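Local coordinates for branched-chain alpha-ketoacid decarboxylase (Lactococcus lactis, PDB 2VBF), which probably decarboxylates branched-chain and aromatic alpha-keto acids to aldehydes, using thiamine diphosphate held by a magnesium ion, at residues Arg381-Val386 and Phe475-Asp480; Lys520-Arg523 and Glu527-Ser530; Gly406-Phe411 and Pro555-Lys560. All blocks are in the same frame, centred on the assembly; numbering follows the deposited sequence.

Contact 1: residues Arg381-Val386 and Phe475-Asp480; sequences RLWQAV and FIINND. With MG (magnesium ion), chain E; TPP (thiamine diphosphate), chain F.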
loop_
_atom_site.group_PDB
_atom_site.type_symbol
_atom_site.label_atom_id
_atom_site.label_comp_id
_atom_site.label_asym_id
_atom_site.label_seq_id
_atom_site.Cartn_x
_atom_site.Cartn_y
_atom_site.Cartn_z
ATOM N N ARG A 381 -33.239 -5.589 6.159
ATOM C CA ARG A 381 -34.036 -4.361 6.199
ATOM C C ARG A 381 -33.246 -3.126 5.772
ATOM O O ARG A 381 -33.797 -2.225 5.136
ATOM C CB ARG A 381 -34.630 -4.151 7.601
ATOM C CG ARG A 381 -35.618 -5.238 8.010
ATOM C CD ARG A 381 -36.984 -5.044 7.354
ATOM N NE ARG A 381 -37.658 -3.856 7.870
ATOM C CZ ARG A 381 -38.824 -3.402 7.428
ATOM N NH1 ARG A 381 -39.455 -4.019 6.439
ATOM N NH2 ARG A 381 -39.351 -2.314 7.970
ATOM N N LEU A 382 -31.958 -3.078 6.128
ATOM C CA LEU A 382 -31.098 -1.980 5.720
ATOM C C LEU A 382 -31.120 -1.817 4.203
ATOM O O LEU A 382 -31.306 -0.703 3.703
ATOM C CB LEU A 382 -29.653 -2.193 6.197
ATOM C CG LEU A 382 -28.591 -1.220 5.672
ATOM C CD1 LEU A 382 -28.891 0.237 6.007
ATOM C CD2 LEU A 382 -27.203 -1.584 6.213
ATOM N N TRP A 383 -30.928 -2.915 3.469
ATOM C CA TRP A 383 -30.801 -2.799 2.000
ATOM C C TRP A 383 -32.158 -2.516 1.355
ATOM O O TRP A 383 -32.216 -1.848 0.331
ATOM C CB TRP A 383 -30.062 -3.997 1.384
ATOM C CG TRP A 383 -28.751 -4.160 2.066
ATOM C CD1 TRP A 383 -28.376 -5.190 2.863
ATOM C CD2 TRP A 383 -27.694 -3.193 2.129
ATOM N NE1 TRP A 383 -27.129 -4.951 3.389
ATOM C CE2 TRP A 383 -26.688 -3.733 2.956
ATOM C CE3 TRP A 383 -27.491 -1.930 1.555
ATOM C CZ2 TRP A 383 -25.498 -3.062 3.219
ATOM C CZ3 TRP A 383 -26.299 -1.258 1.819
ATOM C CH2 TRP A 383 -25.318 -1.830 2.641
ATOM N N GLN A 384 -33.236 -3.004 1.973
ATOM C CA GLN A 384 -34.602 -2.646 1.548
ATOM C C GLN A 384 -34.799 -1.137 1.682
ATOM O O GLN A 384 -35.330 -0.476 0.779
ATOM C CB GLN A 384 -35.639 -3.394 2.394
ATOM C CG GLN A 384 -37.076 -3.294 1.870
ATOM C CD GLN A 384 -38.107 -3.775 2.870
ATOM O OE1 GLN A 384 -37.778 -4.440 3.849
ATOM N NE2 GLN A 384 -39.367 -3.420 2.637
ATOM N N ALA A 385 -34.358 -0.588 2.812
ATOM C CA ALA A 385 -34.426 0.845 3.061
ATOM C C ALA A 385 -33.606 1.656 2.058
ATOM O O ALA A 385 -34.086 2.658 1.532
ATOM C CB ALA A 385 -33.980 1.158 4.483
ATOM N N VAL A 386 -32.371 1.222 1.790
ATOM C CA VAL A 386 -31.512 1.920 0.826
ATOM C C VAL A 386 -32.144 1.900 -0.575
ATOM O O VAL A 386 -32.148 2.921 -1.265
ATOM C CB VAL A 386 -30.068 1.348 0.788
ATOM C CG1 VAL A 386 -29.277 1.982 -0.343
ATOM C CG2 VAL A 386 -29.359 1.577 2.122
ATOM N N PHE A 475 -21.850 5.837 4.798
ATOM C CA PHE A 475 -22.384 4.917 5.808
ATOM C C PHE A 475 -21.298 3.926 6.201
ATOM O O PHE A 475 -20.818 3.172 5.354
ATOM C CB PHE A 475 -23.584 4.140 5.281
ATOM C CG PHE A 475 -24.771 4.991 4.963
ATOM C CD1 PHE A 475 -25.669 5.351 5.964
ATOM C CD2 PHE A 475 -24.995 5.426 3.672
ATOM C CE1 PHE A 475 -26.772 6.131 5.670
ATOM C CE2 PHE A 475 -26.092 6.219 3.367
ATOM C CZ PHE A 475 -26.986 6.568 4.364
ATOM N N ILE A 476 -20.926 3.927 7.477
ATOM C CA ILE A 476 -19.905 3.007 8.010
ATOM C C ILE A 476 -20.636 1.903 8.775
ATOM O O ILE A 476 -21.326 2.182 9.767
ATOM C CB ILE A 476 -18.890 3.718 8.948
ATOM C CG1 ILE A 476 -18.190 4.890 8.241
ATOM C CG2 ILE A 476 -17.853 2.713 9.477
ATOM C CD1 ILE A 476 -18.984 6.169 8.165
ATOM N N ILE A 477 -20.495 0.655 8.320
ATOM C CA ILE A 477 -21.169 -0.461 8.974
ATOM C C ILE A 477 -20.311 -1.004 10.117
ATOM O O ILE A 477 -19.401 -1.784 9.917
ATOM C CB ILE A 477 -21.566 -1.576 8.003
ATOM C CG1 ILE A 477 -22.465 -1.004 6.897
ATOM C CG2 ILE A 477 -22.258 -2.695 8.752
ATOM C CD1 ILE A 477 -22.980 -2.022 5.915
ATOM N N ASN A 478 -20.628 -0.562 11.329
ATOM C CA ASN A 478 -19.932 -1.041 12.498
ATOM C C ASN A 478 -20.633 -2.304 12.990
ATOM O O ASN A 478 -21.662 -2.225 13.678
ATOM C CB ASN A 478 -19.896 0.039 13.579
ATOM C CG ASN A 478 -19.271 -0.455 14.868
ATOM O OD1 ASN A 478 -18.955 -1.642 15.006
ATOM N ND2 ASN A 478 -19.101 0.444 15.822
ATOM N N ASN A 479 -20.084 -3.460 12.627
ATOM C CA ASN A 479 -20.555 -4.752 13.133
ATOM C C ASN A 479 -19.452 -5.484 13.915
ATOM O O ASN A 479 -19.435 -6.714 13.980
ATOM C CB ASN A 479 -21.158 -5.623 12.031
ATOM C CG ASN A 479 -20.235 -5.781 10.866
ATOM O OD1 ASN A 479 -19.048 -5.510 10.992
ATOM N ND2 ASN A 479 -20.764 -6.176 9.726
ATOM N N ASP A 480 -18.556 -4.705 14.512
ATOM C CA ASP A 480 -17.544 -5.228 15.417
ATOM C C ASP A 480 -16.658 -6.282 14.735
ATOM O O ASP A 480 -16.414 -7.357 15.298
ATOM C CB ASP A 480 -18.235 -5.803 16.665
ATOM C CG ASP A 480 -17.275 -6.073 17.815
ATOM O OD1 ASP A 480 -16.199 -5.418 17.895
ATOM O OD2 ASP A 480 -17.615 -6.956 18.629
HETATM MG MG MG E . -17.426 -5.234 9.626
HETATM N "N1'" TPP F . -7.091 -7.526 2.417
HETATM C "C2'" TPP F . -7.416 -6.847 1.271
HETATM C CM2 TPP F . -6.539 -5.712 0.823
HETATM N "N3'" TPP F . -8.525 -7.227 0.556
HETATM C "C4'" TPP F . -9.310 -8.281 0.971
HETATM N "N4'" TPP F . -10.350 -8.618 0.244
HETATM C "C5'" TPP F . -9.001 -8.963 2.153
HETATM C "C6'" TPP F . -7.879 -8.581 2.876
HETATM C "C7'" TPP F . -9.860 -10.101 2.656
HETATM N N3 TPP F . -11.180 -9.652 3.088
HETATM C C2 TPP F . -12.345 -9.678 2.343
HETATM S S1 TPP F . -13.674 -9.124 3.078
HETATM C C5 TPP F . -12.814 -8.859 4.427
HETATM C C4 TPP F . -11.460 -9.184 4.333
HETATM C CM4 TPP F . -10.453 -9.038 5.441
HETATM C C6 TPP F . -13.547 -8.319 5.638
HETATM C C7 TPP F . -14.219 -6.970 5.426
HETATM O O7 TPP F . -14.813 -6.633 6.656
HETATM P PA TPP F . -15.764 -5.363 6.814
HETATM O O1A TPP F . -15.269 -4.199 5.983
HETATM O O2A TPP F . -15.836 -5.024 8.291
HETATM O O3A TPP F . -17.148 -5.875 6.153
HETATM P PB TPP F . -18.376 -6.648 6.880
HETATM O O1B TPP F . -18.517 -7.962 6.165
HETATM O O2B TPP F . -19.587 -5.795 6.627
HETATM O O3B TPP F . -18.108 -6.806 8.351
HETATM O O HOH W 1 -18.695 -3.975 8.491
#
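Trp-383 and Ile-477 reach for each other from opposite directions: the outermost carbon of the isoleucine, CD1, settles 3.8 Å from CZ2 on the six-membered part of the indole, approaching it obliquely. An isoleucine suits this strand position because its branch at CB fits an extended backbone, while the longer arm, with CG1 anti to the carbonyl carbon (chi1 -57°) and CD1 fully extended, bridges a helix and strand whose backbones stay well apart. Leu-382 adds its CD2, 4.3 Å from Ile-477 CD1 and also lying over one face of the indole, offset toward its rim. Trp-383 NE1 is hydrogen-bonded to Gln-379 OE1, earlier on the same helix.

Strand 473-478 is a central member of the parallel sheet in the C-terminal cofactor-binding domain, and Asn-479, just past its end, belongs to the GDG...NN motif of thiamine diphosphate enzymes. Asn-479 OD1 binds magnesium at 2.1 Å, and Asn-479 ND2 donates to diphosphate oxygen O3B at 3.1 Å, so one amide grips metal and ligand together. Asp-452, Gly-481, two diphosphate oxygens and a water complete the six-coordinate site. That water lies 2.7 Å from Ile-477 O, to which it probably donates.

Behind this shell, Asn-478 shapes the turn: its OD1 accepts from Asp-480 N at 3.1 Å, forming an Asx turn, while Asn-478 ND2 bonds Glu-546.

Contact 2: residues Lys520-Arg523 and Glu527-Ser530; sequences KIVR and EFVS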
loop_
_atom_site.group_PDB
_atom_site.type_symbol
_atom_site.label_atom_id
_atom_site.label_comp_id
_atom_site.label_asym_id
_atom_site.label_seq_id
_atom_site.Cartn_x
_atom_site.Cartn_y
_atom_site.Cartn_z
ATOM N N LYS A 520 -23.232 11.151 12.627
ATOM C CA LYS A 520 -24.372 10.501 13.264
ATOM C C LYS A 520 -24.035 9.086 13.701
ATOM O O LYS A 520 -23.207 8.436 13.076
ATOM C CB LYS A 520 -25.544 10.382 12.281
ATOM C CG LYS A 520 -26.007 11.660 11.639
ATOM C CD LYS A 520 -26.771 12.526 12.613
ATOM C CE LYS A 520 -27.451 13.676 11.892
ATOM N NZ LYS A 520 -28.226 14.513 12.843
ATOM N N ILE A 521 -24.713 8.604 14.744
ATOM C CA ILE A 521 -24.744 7.172 15.064
ATOM C C ILE A 521 -26.192 6.674 14.949
ATOM O O ILE A 521 -27.097 7.255 15.537
ATOM C CB ILE A 521 -24.203 6.852 16.473
ATOM C CG1 ILE A 521 -22.749 7.302 16.617
ATOM C CG2 ILE A 521 -24.307 5.364 16.751
ATOM C CD1 ILE A 521 -22.101 6.906 17.954
ATOM N N VAL A 522 -26.397 5.600 14.190
ATOM C CA VAL A 522 -27.733 5.067 13.894
ATOM C C VAL A 522 -27.835 3.616 14.354
ATOM O O VAL A 522 -26.994 2.790 13.998
ATOM C CB VAL A 522 -28.049 5.164 12.374
ATOM C CG1 VAL A 522 -29.313 4.375 12.017
ATOM C CG2 VAL A 522 -28.165 6.621 11.951
ATOM N N ARG A 523 -28.870 3.309 15.141
ATOM C CA ARG A 523 -29.095 1.957 15.663
ATOM C C ARG A 523 -30.412 1.304 15.229
ATOM O O ARG A 523 -30.504 0.071 15.188
ATOM C CB ARG A 523 -29.009 1.967 17.196
ATOM C CG ARG A 523 -27.631 2.336 17.735
ATOM C CD ARG A 523 -27.625 2.430 19.256
ATOM N NE ARG A 523 -26.314 2.808 19.798
ATOM C CZ ARG A 523 -25.313 1.963 20.053
ATOM N NH1 ARG A 523 -25.438 0.664 19.822
ATOM N NH2 ARG A 523 -24.163 2.431 20.543
ATOM N N GLU A 527 -34.298 5.707 13.001
ATOM C CA GLU A 527 -33.130 6.572 12.969
ATOM C C GLU A 527 -32.490 6.572 11.584
ATOM O O GLU A 527 -32.088 7.620 11.098
ATOM C CB GLU A 527 -32.108 6.135 14.016
ATOM C CG GLU A 527 -32.487 6.541 15.429
ATOM C CD GLU A 527 -31.748 5.755 16.490
ATOM O OE1 GLU A 527 -30.827 4.995 16.140
ATOM O OE2 GLU A 527 -32.094 5.896 17.686
ATOM N N PHE A 528 -32.426 5.403 10.954
ATOM C CA PHE A 528 -31.840 5.296 9.614
ATOM C C PHE A 528 -32.601 6.129 8.583
ATOM O O PHE A 528 -32.008 6.919 7.849
ATOM C CB PHE A 528 -31.761 3.857 9.132
ATOM C CG PHE A 528 -31.147 3.738 7.769
ATOM C CD1 PHE A 528 -29.768 3.818 7.611
ATOM C CD2 PHE A 528 -31.943 3.623 6.638
ATOM C CE1 PHE A 528 -29.196 3.760 6.347
ATOM C CE2 PHE A 528 -31.375 3.549 5.380
ATOM C CZ PHE A 528 -29.998 3.617 5.242
ATOM N N VAL A 529 -33.921 5.968 8.554
ATOM C CA VAL A 529 -34.774 6.741 7.650
ATOM C C VAL A 529 -34.655 8.246 7.907
ATOM O O VAL A 529 -34.532 9.017 6.953
ATOM C CB VAL A 529 -36.249 6.271 7.723
ATOM C CG1 VAL A 529 -37.166 7.238 6.985
ATOM C CG2 VAL A 529 -36.371 4.872 7.147
ATOM N N SER A 530 -34.659 8.663 9.176
ATOM C CA SER A 530 -34.535 10.086 9.532
ATOM C C SER A 530 -33.232 10.685 9.005
ATOM O O SER A 530 -33.238 11.713 8.333
ATOM C CB SER A 530 -34.623 10.285 11.054
ATOM O OG SER A 530 -34.442 11.653 11.430
HETATM O O HOH W 2 -28.211 6.024 17.642
#
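Glu-527 reaches back from the first turn of its helix to the residue just past the preceding strand, where OE1 accepts a short, straight bond from Arg-523 N (2.8 Å, N-H...O 164°), met almost end-on to the CD-OE1 bond. Its torsions explain the reach: CG stands anti to the carbonyl carbon (chi1 -76°) and the chain runs out extended beyond it, a span that suits glutamate. The same OE1 accepts from Thr-524 N, just before the helix. Water 2 is a third donor, 3.2 Å from Glu-527 OE1, and it also donates to Ile-521 O.

These residues make the turn from strand to helix in the beta-alpha-beta unit formed by strand 517-522, helix 525-537 and strand 542-548; the first of these is an outermost strand of the sheet.

Alongside the polar link, Val-522 packs on the helix. A valine is compact enough to lie close against backbone, and its CG1 comes within 3.4 Å of Phe-528 N and 3.8 Å of Phe-528 CB. Relative to the phenyl ring, that methyl sits at the edge, near the ring plane. Phe-528 CG is anti to its backbone N (chi1 -179°), turning the ring towards Leu-382, Ala-385 and Val-386 of helix 379-389. Arg-523 instead leads away from the helix, its NE remaining 6.2 Å from Glu-527 OE1.

Contact 3: residues Gly406-Phe411 and Pro555-Lys560; sequences GASTIF and PKLLKK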
loop_
_atom_site.group_PDB
_atom_site.type_symbol
_atom_site.label_atom_id
_atom_site.label_comp_id
_atom_site.label_asym_id
_atom_site.label_seq_id
_atom_site.Cartn_x
_atom_site.Cartn_y
_atom_site.Cartn_z
ATOM N N GLY A 406 -25.203 -6.928 0.029
ATOM C CA GLY A 406 -26.497 -6.280 0.222
ATOM C C GLY A 406 -26.869 -5.281 -0.861
ATOM O O GLY A 406 -27.977 -5.333 -1.420
ATOM N N ALA A 407 -25.954 -4.358 -1.150
ATOM C CA ALA A 407 -26.245 -3.276 -2.083
ATOM C C ALA A 407 -26.351 -3.785 -3.526
ATOM O O ALA A 407 -27.023 -3.165 -4.353
ATOM C CB ALA A 407 -25.193 -2.181 -1.982
ATOM N N SER A 408 -25.684 -4.897 -3.834
ATOM C CA SER A 408 -25.566 -5.356 -5.221
ATOM C C SER A 408 -26.919 -5.708 -5.841
ATOM O O SER A 408 -27.083 -5.583 -7.055
ATOM C CB SER A 408 -24.602 -6.546 -5.357
ATOM O OG SER A 408 -25.134 -7.719 -4.769
ATOM N N THR A 409 -27.889 -6.116 -5.026
ATOM C CA THR A 409 -29.204 -6.527 -5.571
ATOM C C THR A 409 -30.271 -5.427 -5.552
ATOM O O THR A 409 -31.414 -5.675 -5.947
ATOM C CB THR A 409 -29.758 -7.774 -4.857
ATOM O OG1 THR A 409 -29.682 -7.574 -3.444
ATOM C CG2 THR A 409 -28.965 -9.027 -5.273
ATOM N N ILE A 410 -29.904 -4.220 -5.136
ATOM C CA ILE A 410 -30.875 -3.123 -5.138
ATOM C C ILE A 410 -31.090 -2.600 -6.567
ATOM O O ILE A 410 -30.162 -2.507 -7.374
ATOM C CB ILE A 410 -30.525 -1.988 -4.120
ATOM C CG1 ILE A 410 -29.453 -1.034 -4.653
ATOM C CG2 ILE A 410 -30.124 -2.575 -2.767
ATOM C CD1 ILE A 410 -30.029 0.215 -5.282
ATOM N N PHE A 411 -32.354 -2.313 -6.887
ATOM C CA PHE A 411 -32.696 -1.728 -8.182
ATOM C C PHE A 411 -32.427 -0.244 -8.107
ATOM O O PHE A 411 -32.990 0.463 -7.266
ATOM C CB PHE A 411 -34.159 -1.979 -8.566
ATOM C CG PHE A 411 -34.416 -3.366 -9.056
ATOM C CD1 PHE A 411 -34.363 -3.665 -10.411
ATOM C CD2 PHE A 411 -34.686 -4.388 -8.169
ATOM C CE1 PHE A 411 -34.592 -4.946 -10.874
ATOM C CE2 PHE A 411 -34.915 -5.693 -8.631
ATOM C CZ PHE A 411 -34.873 -5.965 -9.987
ATOM N N PRO A 555 -26.535 -10.176 5.105
ATOM C CA PRO A 555 -27.641 -10.168 4.152
ATOM C C PRO A 555 -27.824 -11.548 3.530
ATOM O O PRO A 555 -26.861 -12.303 3.411
ATOM C CB PRO A 555 -27.203 -9.138 3.106
ATOM C CG PRO A 555 -25.738 -9.110 3.203
ATOM C CD PRO A 555 -25.425 -9.321 4.653
ATOM N N LYS A 556 -29.059 -11.878 3.159
ATOM C CA LYS A 556 -29.374 -13.210 2.628
ATOM C C LYS A 556 -28.394 -13.689 1.560
ATOM O O LYS A 556 -27.969 -14.842 1.586
ATOM C CB LYS A 556 -30.810 -13.248 2.087
ATOM C CG LYS A 556 -31.850 -13.253 3.191
ATOM C CD LYS A 556 -33.277 -13.364 2.671
ATOM C CE LYS A 556 -34.274 -13.532 3.825
ATOM N NZ LYS A 556 -34.493 -12.271 4.597
ATOM N N LEU A 557 -28.012 -12.812 0.637
ATOM C CA LEU A 557 -27.100 -13.214 -0.444
ATOM C C LEU A 557 -25.760 -13.696 0.124
ATOM O O LEU A 557 -25.209 -14.689 -0.356
ATOM C CB LEU A 557 -26.873 -12.080 -1.459
ATOM C CG LEU A 557 -26.003 -12.419 -2.684
ATOM C CD1 LEU A 557 -26.558 -13.635 -3.415
ATOM C CD2 LEU A 557 -25.892 -11.233 -3.641
ATOM N N LEU A 558 -25.249 -13.002 1.143
ATOM C CA LEU A 558 -23.946 -13.339 1.727
ATOM C C LEU A 558 -24.024 -14.601 2.582
ATOM O O LEU A 558 -23.065 -15.371 2.650
ATOM C CB LEU A 558 -23.377 -12.172 2.549
ATOM C CG LEU A 558 -22.046 -12.406 3.277
ATOM C CD1 LEU A 558 -20.987 -12.953 2.319
ATOM C CD2 LEU A 558 -21.564 -11.124 3.925
ATOM N N LYS A 559 -25.159 -14.820 3.234
ATOM C CA LYS A 559 -25.347 -16.055 3.987
ATOM C C LYS A 559 -25.129 -17.257 3.071
ATOM O O LYS A 559 -24.548 -18.259 3.484
ATOM C CB LYS A 559 -26.738 -16.105 4.625
ATOM C CG LYS A 559 -26.905 -15.130 5.782
ATOM C CD LYS A 559 -28.212 -15.345 6.527
ATOM C CE LYS A 559 -28.196 -16.601 7.406
ATOM N NZ LYS A 559 -27.093 -16.590 8.416
ATOM N N LYS A 560 -25.569 -17.140 1.820
ATOM C CA LYS A 560 -25.411 -18.214 0.840
ATOM C C LYS A 560 -24.004 -18.231 0.249
ATOM O O LYS A 560 -23.374 -19.276 0.152
ATOM C CB LYS A 560 -26.450 -18.075 -0.269
ATOM C CG LYS A 560 -27.891 -18.131 0.232
ATOM C CD LYS A 560 -28.880 -17.892 -0.892
ATOM C CE LYS A 560 -30.320 -17.928 -0.390
ATOM N NZ LYS A 560 -30.680 -19.276 0.169
#
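Pro-555, the N-cap residue of the C-terminal helix 556-568, lays its ring against Gly-406 of helix 402-407, the helix that begins with the cofactor-binding Thr-402. This part of the contact is close and buried. Pro-555 CG lies 3.9 Å from Gly-406 N and Pro-555 CB 4.1 Å from Gly-406 CA; glycine suits the spot because, with no side chain, it lets the ring lie directly on the backbone. Thr-402, Gln-379 and Asp-380 also touch the proline. Proline in turn suits a helix start, where its missing N-H costs no helical bond, and its carbonyl still serves the first turn.

Leu-557, with CG anti to its backbone N (chi1 -176°), still packs closely, its CD2 3.8 Å from OG of the buried Ser-408, whose hydroxyl makes a weak hydrogen bond to Phe-405 O; with the methyl it only packs. The looser, solvent side is that of the exposed Thr-409, which meets the leucine obliquely, CG2 being 4.1 Å from Leu-557 CD2. Ser-408 and Thr-409 sit in the type I turn from Ala-407 to Ile-410, which is closed by a bond from Ile-410 N to Ala-407 O at 3.2 Å.

How the contacts relate
From the N terminus, helix 379-389 comes first and opens contact 1; residues 406-411 then open contact 3. Residues 475-480 close contact 1 while contact 3 is still open, so these two cross. Contact 2 opens and closes within a few residues, at a strand-to-helix turn inside the long span of contact 3, which ends only at 555-560. Helix 379-389 joins them all. Contacts 1 and 2 reach the same sheet and touch where Phe-528 meets Phe-475, whereas Trp-383 turns to Gly-406 and Pro-555 of contact 3. Thus the sheet, helices 379-389 and 525-537 and the C-terminal helix are tied together, although contacts 2 and 3 never touch.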